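Local coordinates for epidermin modifying enzyme EPID (Staphylococcus epidermidis, PDB 1G63), which catalyses the FMN-dependent oxidative decarboxylation of the C-terminal cysteine residue of the epidermin precursor peptide, at residues H20-V23 / E24-H28; D47-K50 / L51-D54; F125-K128 / N129-L132. One frame throughout, in Å; residues are numbered along the deposited sequence.

Contact 1: residues H20-V23 / E24-H28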
loop_
_atom_site.group_PDB
_atom_site.type_symbol
_atom_site.label_atom_id
_atom_site.label_comp_id
_atom_site.label_asym_id
_atom_site.label_seq_id
_atom_site.Cartn_x
_atom_site.Cartn_y
_atom_site.Cartn_z
ATOM N N HIS B 20 -0.444 -33.506 -12.515
ATOM C CA HIS B 20 -0.278 -34.855 -13.048
ATOM C C HIS B 20 -1.550 -35.353 -13.725
ATOM O O HIS B 20 -1.495 -35.991 -14.774
ATOM C CB HIS B 20 0.109 -35.832 -11.939
ATOM C CG HIS B 20 1.463 -35.583 -11.359
ATOM N ND1 HIS B 20 2.595 -35.470 -12.135
ATOM C CD2 HIS B 20 1.870 -35.445 -10.075
ATOM C CE1 HIS B 20 3.642 -35.272 -11.355
ATOM N NE2 HIS B 20 3.229 -35.254 -10.100
ATOM N N TYR B 21 -2.697 -35.070 -13.119
ATOM C CA TYR B 21 -3.961 -35.499 -13.689
ATOM C C TYR B 21 -4.229 -34.785 -15.004
ATOM O O TYR B 21 -4.726 -35.388 -15.954
ATOM C CB TYR B 21 -5.118 -35.222 -12.723
ATOM C CG TYR B 21 -5.170 -36.137 -11.527
ATOM C CD1 TYR B 21 -4.402 -35.887 -10.394
ATOM C CD2 TYR B 21 -5.982 -37.267 -11.534
ATOM C CE1 TYR B 21 -4.444 -36.741 -9.293
ATOM C CE2 TYR B 21 -6.031 -38.130 -10.440
ATOM C CZ TYR B 21 -5.259 -37.859 -9.324
ATOM O OH TYR B 21 -5.310 -38.706 -8.240
ATOM N N ILE B 22 -3.893 -33.500 -15.054
ATOM C CA ILE B 22 -4.127 -32.694 -16.242
ATOM C C ILE B 22 -3.480 -33.264 -17.493
ATOM O O ILE B 22 -4.162 -33.575 -18.471
ATOM C CB ILE B 22 -3.632 -31.257 -16.030
ATOM C CG1 ILE B 22 -4.403 -30.623 -14.872
ATOM C CG2 ILE B 22 -3.815 -30.449 -17.303
ATOM C CD1 ILE B 22 -3.904 -29.246 -14.471
ATOM N N VAL B 23 -2.161 -33.399 -17.460
ATOM C CA VAL B 23 -1.434 -33.920 -18.610
ATOM C C VAL B 23 -1.957 -35.297 -19.030
ATOM O O VAL B 23 -2.040 -35.613 -20.219
ATOM C CB VAL B 23 0.082 -33.998 -18.310
ATOM C CG1 VAL B 23 0.315 -34.756 -17.014
ATOM C CG2 VAL B 23 0.813 -34.662 -19.476
ATOM N N GLU B 24 -2.324 -36.107 -18.042
ATOM C CA GLU B 24 -2.841 -37.445 -18.296
ATOM C C GLU B 24 -4.207 -37.385 -18.988
ATOM O O GLU B 24 -4.436 -38.053 -19.996
ATOM C CB GLU B 24 -2.963 -38.205 -16.975
ATOM C CG GLU B 24 -3.091 -39.704 -17.142
ATOM C CD GLU B 24 -1.759 -40.379 -17.392
ATOM O OE1 GLU B 24 -1.757 -41.580 -17.731
ATOM O OE2 GLU B 24 -0.716 -39.710 -17.239
ATOM N N LEU B 25 -5.108 -36.576 -18.437
ATOM C CA LEU B 25 -6.453 -36.419 -18.977
ATOM C C LEU B 25 -6.484 -35.707 -20.327
ATOM O O LEU B 25 -7.436 -35.866 -21.090
ATOM C CB LEU B 25 -7.331 -35.658 -17.982
ATOM C CG LEU B 25 -7.626 -36.371 -16.661
ATOM C CD1 LEU B 25 -8.317 -35.423 -15.696
ATOM C CD2 LEU B 25 -8.490 -37.590 -16.928
ATOM N N LYS B 26 -5.450 -34.922 -20.621
ATOM C CA LYS B 26 -5.384 -34.198 -21.888
ATOM C C LYS B 26 -5.358 -35.152 -23.072
ATOM O O LYS B 26 -5.571 -34.745 -24.217
ATOM C CB LYS B 26 -4.137 -33.317 -21.944
ATOM C CG LYS B 26 -4.266 -31.997 -21.215
ATOM C CD LYS B 26 -4.085 -30.823 -22.163
ATOM C CE LYS B 26 -5.088 -30.861 -23.295
ATOM N NZ LYS B 26 -4.857 -29.757 -24.266
ATOM N N GLN B 27 -5.093 -36.422 -22.791
ATOM C CA GLN B 27 -5.022 -37.426 -23.836
ATOM C C GLN B 27 -6.353 -38.083 -24.159
ATOM O O GLN B 27 -6.480 -38.745 -25.185
ATOM C CB GLN B 27 -4.013 -38.499 -23.448
ATOM C CG GLN B 27 -2.623 -37.963 -23.181
ATOM C CD GLN B 27 -1.642 -39.065 -22.842
ATOM O OE1 GLN B 27 -1.840 -39.820 -21.885
ATOM N NE2 GLN B 27 -0.572 -39.168 -23.627
ATOM N N HIS B 28 -7.347 -37.906 -23.297
ATOM C CA HIS B 28 -8.647 -38.521 -23.535
ATOM C C HIS B 28 -9.768 -37.519 -23.795
ATOM O O HIS B 28 -10.815 -37.888 -24.322
ATOM C CB HIS B 28 -9.039 -39.415 -22.353
ATOM C CG HIS B 28 -8.015 -40.453 -22.009
ATOM N ND1 HIS B 28 -6.809 -40.143 -21.417
ATOM C CD2 HIS B 28 -8.024 -41.798 -22.161
ATOM C CE1 HIS B 28 -6.120 -41.253 -21.215
ATOM N NE2 HIS B 28 -6.835 -42.272 -21.658
#

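Contact 2: residues D47-K50 / L51-D54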
loop_
_atom_site.group_PDB
_atom_site.type_symbol
_atom_site.label_atom_id
_atom_site.label_comp_id
_atom_site.label_asym_id
_atom_site.label_seq_id
_atom_site.Cartn_x
_atom_site.Cartn_y
_atom_site.Cartn_z
ATOM N N ASP B 47 -1.322 -20.136 -11.360
ATOM C CA ASP B 47 -0.962 -19.680 -12.699
ATOM C C ASP B 47 -0.123 -20.699 -13.463
ATOM O O ASP B 47 -0.144 -20.725 -14.690
ATOM C CB ASP B 47 -0.226 -18.336 -12.644
ATOM C CG ASP B 47 -1.183 -17.153 -12.608
ATOM O OD1 ASP B 47 -1.978 -17.010 -13.561
ATOM O OD2 ASP B 47 -1.146 -16.367 -11.632
ATOM N N VAL B 48 0.607 -21.537 -12.732
ATOM C CA VAL B 48 1.445 -22.565 -13.343
ATOM C C VAL B 48 0.612 -23.546 -14.151
ATOM O O VAL B 48 1.068 -24.063 -15.170
ATOM C CB VAL B 48 2.237 -23.348 -12.278
ATOM C CG1 VAL B 48 2.854 -24.594 -12.877
ATOM C CG2 VAL B 48 3.334 -22.468 -11.724
ATOM N N LEU B 49 -0.609 -23.801 -13.696
ATOM C CA LEU B 49 -1.489 -24.714 -14.403
ATOM C C LEU B 49 -1.812 -24.237 -15.819
ATOM O O LEU B 49 -2.272 -25.023 -16.645
ATOM C CB LEU B 49 -2.781 -24.943 -13.609
ATOM C CG LEU B 49 -2.689 -25.895 -12.407
ATOM C CD1 LEU B 49 -1.979 -27.161 -12.829
ATOM C CD2 LEU B 49 -1.926 -25.251 -11.273
ATOM N N LYS B 50 -1.574 -22.957 -16.102
ATOM C CA LYS B 50 -1.829 -22.429 -17.444
ATOM C C LYS B 50 -0.914 -23.132 -18.438
ATOM O O LYS B 50 -1.191 -23.161 -19.634
ATOM C CB LYS B 50 -1.554 -20.923 -17.511
ATOM C CG LYS B 50 -2.649 -20.031 -16.974
ATOM C CD LYS B 50 -2.207 -18.577 -17.054
ATOM C CE LYS B 50 -3.273 -17.618 -16.542
ATOM N NZ LYS B 50 -2.795 -16.201 -16.617
ATOM N N LEU B 51 0.179 -23.693 -17.934
ATOM C CA LEU B 51 1.143 -24.387 -18.778
ATOM C C LEU B 51 0.717 -25.802 -19.163
ATOM O O LEU B 51 1.278 -26.393 -20.078
ATOM C CB LEU B 51 2.503 -24.438 -18.076
ATOM C CG LEU B 51 3.106 -23.070 -17.751
ATOM C CD1 LEU B 51 4.304 -23.250 -16.844
ATOM C CD2 LEU B 51 3.490 -22.350 -19.032
ATOM N N PHE B 52 -0.275 -26.345 -18.468
ATOM C CA PHE B 52 -0.742 -27.693 -18.759
ATOM C C PHE B 52 -2.185 -27.717 -19.230
ATOM O O PHE B 52 -2.551 -28.544 -20.051
ATOM C CB PHE B 52 -0.605 -28.589 -17.528
ATOM C CG PHE B 52 0.759 -28.567 -16.905
ATOM C CD1 PHE B 52 1.119 -27.554 -16.019
ATOM C CD2 PHE B 52 1.688 -29.548 -17.213
ATOM C CE1 PHE B 52 2.392 -27.520 -15.447
ATOM C CE2 PHE B 52 2.967 -29.524 -16.647
ATOM C CZ PHE B 52 3.316 -28.506 -15.763
ATOM N N CYS B 53 -2.996 -26.808 -18.707
ATOM C CA CYS B 53 -4.407 -26.725 -19.067
ATOM C C CYS B 53 -4.669 -25.861 -20.289
ATOM O O CYS B 53 -3.880 -24.978 -20.627
ATOM C CB CYS B 53 -5.225 -26.174 -17.890
ATOM S SG CYS B 53 -5.506 -27.384 -16.567
ATOM N N ASP B 54 -5.790 -26.126 -20.948
ATOM C CA ASP B 54 -6.179 -25.356 -22.115
ATOM C C ASP B 54 -6.646 -23.980 -21.645
ATOM O O ASP B 54 -6.343 -22.965 -22.268
ATOM C CB ASP B 54 -7.300 -26.080 -22.866
ATOM C CG ASP B 54 -6.825 -27.369 -23.513
ATOM O OD1 ASP B 54 -6.181 -27.301 -24.580
ATOM O OD2 ASP B 54 -7.084 -28.451 -22.953
#

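Contact 3: residues F125-K128 / N129-L132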
loop_
_atom_site.group_PDB
_atom_site.type_symbol
_atom_site.label_atom_id
_atom_site.label_comp_id
_atom_site.label_asym_id
_atom_site.label_seq_id
_atom_site.Cartn_x
_atom_site.Cartn_y
_atom_site.Cartn_z
ATOM N N PHE B 125 -22.407 -35.718 9.403
ATOM C CA PHE B 125 -22.996 -34.694 8.554
ATOM C C PHE B 125 -22.465 -34.780 7.134
ATOM O O PHE B 125 -23.212 -34.577 6.181
ATOM C CB PHE B 125 -22.745 -33.324 9.177
ATOM C CG PHE B 125 -22.962 -33.304 10.675
ATOM C CD1 PHE B 125 -21.883 -33.191 11.553
ATOM C CD2 PHE B 125 -24.238 -33.475 11.205
ATOM C CE1 PHE B 125 -22.077 -33.255 12.943
ATOM C CE2 PHE B 125 -24.441 -33.540 12.591
ATOM C CZ PHE B 125 -23.357 -33.431 13.461
ATOM N N LEU B 126 -21.184 -35.100 6.989
ATOM C CA LEU B 126 -20.598 -35.244 5.665
ATOM C C LEU B 126 -21.278 -36.427 4.979
ATOM O O LEU B 126 -21.804 -36.303 3.872
ATOM C CB LEU B 126 -19.086 -35.507 5.755
ATOM C CG LEU B 126 -18.407 -36.044 4.484
ATOM C CD1 LEU B 126 -18.456 -35.015 3.375
ATOM C CD2 LEU B 126 -16.970 -36.408 4.793
ATOM N N GLN B 127 -21.282 -37.570 5.659
ATOM C CA GLN B 127 -21.876 -38.785 5.116
ATOM C C GLN B 127 -23.334 -38.615 4.735
ATOM O O GLN B 127 -23.772 -39.109 3.700
ATOM C CB GLN B 127 -21.712 -39.945 6.103
ATOM C CG GLN B 127 -20.286 -40.475 6.176
ATOM C CD GLN B 127 -19.712 -40.745 4.791
ATOM O OE1 GLN B 127 -20.388 -41.320 3.932
ATOM N NE2 GLN B 127 -18.464 -40.335 4.566
ATOM N N LYS B 128 -24.082 -37.901 5.563
ATOM C CA LYS B 128 -25.491 -37.665 5.298
ATOM C C LYS B 128 -25.626 -36.872 4.000
ATOM O O LYS B 128 -26.543 -37.103 3.209
ATOM C CB LYS B 128 -26.106 -36.908 6.472
ATOM C CG LYS B 128 -27.598 -36.709 6.388
ATOM C CD LYS B 128 -28.209 -36.550 7.777
ATOM C CE LYS B 128 -28.094 -37.851 8.584
ATOM N NZ LYS B 128 -28.783 -37.779 9.913
ATOM N N ASN B 129 -24.692 -35.952 3.774
ATOM C CA ASN B 129 -24.692 -35.125 2.570
ATOM C C ASN B 129 -24.277 -35.935 1.341
ATOM O O ASN B 129 -24.769 -35.700 0.229
ATOM C CB ASN B 129 -23.746 -33.934 2.750
ATOM C CG ASN B 129 -24.337 -32.842 3.621
ATOM O OD1 ASN B 129 -23.613 -31.996 4.141
ATOM N ND2 ASN B 129 -25.655 -32.849 3.777
ATOM N N ILE B 130 -23.363 -36.882 1.541
ATOM C CA ILE B 130 -22.906 -37.718 0.443
ATOM C C ILE B 130 -24.063 -38.579 -0.052
ATOM O O ILE B 130 -24.220 -38.801 -1.254
ATOM C CB ILE B 130 -21.729 -38.615 0.872
ATOM C CG1 ILE B 130 -20.460 -37.762 0.970
ATOM C CG2 ILE B 130 -21.545 -39.756 -0.121
ATOM C CD1 ILE B 130 -19.227 -38.530 1.301
ATOM N N ASP B 131 -24.875 -39.063 0.882
ATOM C CA ASP B 131 -26.030 -39.870 0.526
ATOM C C ASP B 131 -26.979 -38.976 -0.256
ATOM O O ASP B 131 -27.496 -39.360 -1.312
ATOM C CB ASP B 131 -26.726 -40.392 1.781
ATOM C CG ASP B 131 -25.918 -41.457 2.505
ATOM O OD1 ASP B 131 -26.213 -41.706 3.702
ATOM O OD2 ASP B 131 -25.000 -42.049 1.881
ATOM N N LEU B 132 -27.192 -37.773 0.257
ATOM C CA LEU B 132 -28.080 -36.829 -0.395
ATOM C C LEU B 132 -27.658 -36.575 -1.847
ATOM O O LEU B 132 -28.490 -36.537 -2.756
ATOM C CB LEU B 132 -28.102 -35.515 0.383
ATOM C CG LEU B 132 -29.127 -34.477 -0.068
ATOM C CD1 LEU B 132 -30.526 -35.070 -0.024
ATOM C CD2 LEU B 132 -29.037 -33.264 0.847
#

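Contact 1: residues H20-V23 / E24-H28
Glu24 meets the preceding turn through its backbone: Glu24 N reaches His20 O in a weak hydrogen bond of 3.4 Å, while Glu24 CB rests against the same oxygen. Leu25 is tied more firmly, with Leu25 N 2.8 Å from Tyr21 O and the bond almost straight at 165°. With CG beside the backbone N (chi1 -66°), Leu25 CG comes to 3.1 Å from Tyr21 O, and Leu25 CD1 to 4.4 Å from Tyr21 CB, a loose apolar touch one turn apart. Beyond this pair, the Tyr21 hydroxyl is hydrogen-bonded to Pro163 O, and Leu25 packs on Ile165 and Leu169 of helix 165-172. Lys26 N bonds to Ile22 O at 2.8 Å, less straight at 138°; Lys26 CG passes 4.2 Å from Ile22 CG2, and the ammonium group pairs with Asp54. Gln27 adds a light contact of CG with Val23 O. At His28 the ring turns its edge to Glu24 O, with ND1 donating a weak bond. This is the C-terminal part of the helix in the beta-alpha-beta unit of strand 5-9, helix 18-25 and strand 32-36, part of the Rossmann-like fold.

Contact 2: residues D47-K50 / L51-D54
Val48 and Phe52 make the apolar centre, lying side by side and pointing the same way. Val48 CG1, set anti to the backbone N (chi1 167°), meets the edge of the Phe52 ring in its plane, 3.9 Å from CE1. Leu49 CA and Val48 O also lie near that edge, so the ring runs alongside the turn with its rim, not a face, against the backbone. Leu51 CD1 reaches the same methyl, 4.4 Å from Val48 CG1, and Leu49 CD1 stands at a similar distance from Phe52 CD1. The turn lies in the connection between strands 32-36 and 56-57 of the parallel sheet of the Rossmann-like fold. Ile22 of helix 18-25 packs on Leu49, Phe52 and Cys53, whereas Leu51 touches FMN as well as Ile13 and Leu64 of two neighbouring subunits.

Further out come the backbone bonds by which the 3-10 turn passes into the following loop. Leu51 N binds Val48 O at 2.9 Å, the donor standing above the carbonyl plane. Leu49 O receives two N-H groups: Cys53 N at 2.8 Å, nearly in line with the carbonyl, and Phe52 N at 3.0 Å from well above its plane. At the polar rim, the extended chain of Lys50 carries NZ back to Asp47 OD1, a salt bridge of 3.3 Å whose hydrogen bond is weak. One carbonyl thus serves both an i+3 and an i+4 donor, which ties the backbone N-H groups of Phe52 and Cys53 to one oxygen, while the ion pair at the rim probably adds a more modest electrostatic tie.

Contact 3: residues F125-K128 / N129-L132
Leu126 and Ile130 slant across one another one turn apart, Leu126 CG lying 4.1 Å from Ile130 CD1. Next to the leucine, on the side of the preceding turn, Gln127 runs side by side with Ile130 and points the same way. Its chain bends at chi2 (-49°), which folds the amide back beside the helix and leaves NE2 3.8 Å from Ile130 CD1. The methyl therefore meets a leucine branch and the amide of Gln127 together. The amide is itself held by a hydrogen bond from Gln127 NE2 to Trp121 O, and Trp121 of helix 118-121 also packs on both Leu126 and Ile130.

Beneath these side chains runs regular alpha-helical bonding within helix 124-134, which follows strand 110-114 and the short helix 118-121 and leads toward strand 139-140 at the edge of the parallel sheet of the Rossmann-like fold. Ile130 N reaches Leu126 O at 2.9 Å and Asp131 N reaches Gln127 O at 3.0 Å, and the pairs before and after them follow the same i to i+4 pattern. At the start of this portion, Asn123 OD1 accepts a hydrogen bond from Leu126 N.

Asn129 stands on a different face. Its CG is anti to its own carbonyl carbon (chi1 -77°), bringing that atom of the buried residue to 3.3 Å from Phe125 O. The carboxylate carbon of Asp131 is placed in a comparable way, with CG 3.4 Å from Gln127 O. The CB of Phe125 points away from the following turn. Asn129 packs on Asn88 and Ala91 of helix 84-91 in its own chain, while the Phe125 side chain packs on Ala91 of a neighbouring subunit and Lys128 lies against Leu132 of that same subunit.

Contacts 1 and 2 form one joined region, their centres about 12 Å apart. Lys26 NZ pairs with Asp54 OD1 at 2.8 Å, and Ile22 CD1 packs against Leu49 and Cys53, so helix 18-25 and the residues just after it are joined to the loop before strand 56-57. Contact 3 lies on the opposite side of the chain's centre, its centre about 30 Å from that of contact 1 and about 33 Å from that of contact 2; nearest atoms remain about 17 and 24 Å away. The side chain of Leu51 in contact 2 comes to about 3 Å of a bound FMN, that of Leu126 in contact 3 to about 8 Å, and that of Tyr21 in contact 1 to about 12 Å.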